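Local coordinates for protein prephenate dehydrogenase (Corynebacterium glutamicum ATCC 13032, PDB 3KTD) that probably catalyses the NAD(P)-dependent oxidative decarboxylation of prephenate in tyrosine biosynthesis, at residues A106-D109 against A110-R114. Sequence-based numbering, arbitrary orientation.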
loop_
_atom_site.group_PDB
_atom_site.type_symbol
_atom_site.label_atom_id
_atom_site.label_comp_id
_atom_site.label_asym_id
_atom_site.label_seq_id
_atom_site.Cartn_x
_atom_site.Cartn_y
_atom_site.Cartn_z
ATOM N N ALA A 106 5.321 -26.346 -2.977
ATOM C CA ALA A 106 6.697 -26.671 -3.345
ATOM C C ALA A 106 7.407 -27.463 -2.236
ATOM O O ALA A 106 8.205 -28.369 -2.524
ATOM C CB ALA A 106 7.468 -25.408 -3.690
ATOM N N VAL A 107 7.099 -27.135 -0.983
ATOM C CA VAL A 107 7.716 -27.801 0.165
ATOM C C VAL A 107 7.140 -29.194 0.354
ATOM O O VAL A 107 7.885 -30.165 0.481
ATOM C CB VAL A 107 7.530 -26.987 1.462
ATOM C CG1 VAL A 107 8.083 -27.730 2.654
ATOM C CG2 VAL A 107 8.214 -25.668 1.318
ATOM N N TYR A 108 5.816 -29.293 0.370
ATOM C CA TYR A 108 5.161 -30.579 0.566
ATOM C C TYR A 108 5.655 -31.591 -0.484
ATOM O O TYR A 108 5.997 -32.729 -0.142
ATOM C CB TYR A 108 3.640 -30.400 0.541
ATOM C CG TYR A 108 2.822 -31.587 1.006
ATOM C CD1 TYR A 108 3.229 -32.368 2.094
ATOM C CD2 TYR A 108 1.608 -31.893 0.394
ATOM C CE1 TYR A 108 2.468 -33.451 2.526
ATOM C CE2 TYR A 108 0.835 -32.970 0.820
ATOM C CZ TYR A 108 1.268 -33.745 1.890
ATOM O OH TYR A 108 0.508 -34.814 2.322
ATOM N N ASP A 109 5.725 -31.157 -1.744
ATOM C CA ASP A 109 6.282 -31.964 -2.825
ATOM C C ASP A 109 7.690 -32.456 -2.486
ATOM O O ASP A 109 8.003 -33.642 -2.644
ATOM C CB ASP A 109 6.357 -31.150 -4.124
ATOM C CG ASP A 109 5.017 -30.976 -4.797
ATOM O OD1 ASP A 109 4.037 -31.652 -4.430
ATOM O OD2 ASP A 109 4.948 -30.157 -5.723
ATOM N N ALA A 110 8.537 -31.541 -2.031
ATOM C CA ALA A 110 9.909 -31.885 -1.692
ATOM C C ALA A 110 9.928 -32.913 -0.566
ATOM O O ALA A 110 10.767 -33.811 -0.561
ATOM C CB ALA A 110 10.691 -30.640 -1.298
ATOM N N VAL A 111 8.991 -32.782 0.371
ATOM C CA VAL A 111 8.878 -33.720 1.481
ATOM C C VAL A 111 8.368 -35.093 1.016
ATOM O O VAL A 111 8.847 -36.126 1.473
ATOM C CB VAL A 111 7.962 -33.161 2.582
ATOM C CG1 VAL A 111 7.549 -34.257 3.538
ATOM C CG2 VAL A 111 8.660 -32.007 3.317
ATOM N N LYS A 112 7.400 -35.095 0.108
ATOM C CA LYS A 112 6.860 -36.342 -0.411
ATOM C C LYS A 112 7.897 -37.085 -1.239
ATOM O O LYS A 112 7.987 -38.320 -1.154
ATOM C CB LYS A 112 5.575 -36.121 -1.215
ATOM C CG LYS A 112 4.342 -35.898 -0.335
ATOM C CD LYS A 112 3.026 -35.746 -1.139
ATOM C CE LYS A 112 2.958 -34.429 -1.911
ATOM N NZ LYS A 112 1.584 -34.112 -2.349
ATOM N N ALA A 113 8.691 -36.348 -2.016
ATOM C CA ALA A 113 9.748 -36.965 -2.834
ATOM C C ALA A 113 10.777 -37.725 -1.969
ATOM O O ALA A 113 11.417 -38.663 -2.434
ATOM C CB ALA A 113 10.432 -35.918 -3.704
ATOM N N ARG A 114 10.900 -37.316 -0.708
ATOM C CA ARG A 114 11.824 -37.927 0.245
ATOM C C ARG A 114 11.104 -38.849 1.243
ATOM O O ARG A 114 11.716 -39.342 2.195
ATOM C CB ARG A 114 12.607 -36.815 0.974
ATOM C CG ARG A 114 13.589 -36.087 0.063
ATOM C CD ARG A 114 14.103 -34.742 0.595
ATOM N NE ARG A 114 14.921 -34.068 -0.426
ATOM C CZ ARG A 114 14.435 -33.402 -1.483
ATOM N NH1 ARG A 114 13.121 -33.292 -1.678
ATOM N NH2 ARG A 114 15.264 -32.842 -2.362
#
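K112 lies across the ring of Y108, four residues earlier on the same alpha-helix, 105-113, which connects parallel strands 97-99 and 120-125 in a beta-alpha-beta crossover of the presumed nucleotide-binding domain. The contact is CH-pi: K112 CE sits 3.9 Å from the centroid of the Y108 ring and 21° off its normal, so the methylene rides over a face, displaced toward the rim. Two torsions bring the groups together. Y108 has CG turned away from its own backbone N (chi1 -168°), while the K112 chain bends at chi3, carrying NZ to 3.5 Å from Y108 CE2. D109 flanks this pair; its OD1 is 4.0 Å from K112 NZ, opposite charges that are near but too far apart for a salt bridge. The phenol's polar end is held by D156, as Y108 OH hydrogen-bonds to its carboxylate.

In the backbone the i to i+4 bonds continue: K112 N bonds to Y108 O at 2.8 Å. A113 N likewise bonds to D109 O, whereas A110 N to A106 O is longer, at 3.2 Å. V107 and V111 pack on the buried side, touching Y120 of strand 120-125. At the C-terminal end R114 folds back on the helix and also salt-bridges D86 of helix 78-91; its NH1 donates to A110 O at 2.7 Å, with that oxygen at the guanidinium edge, 4° out of plane.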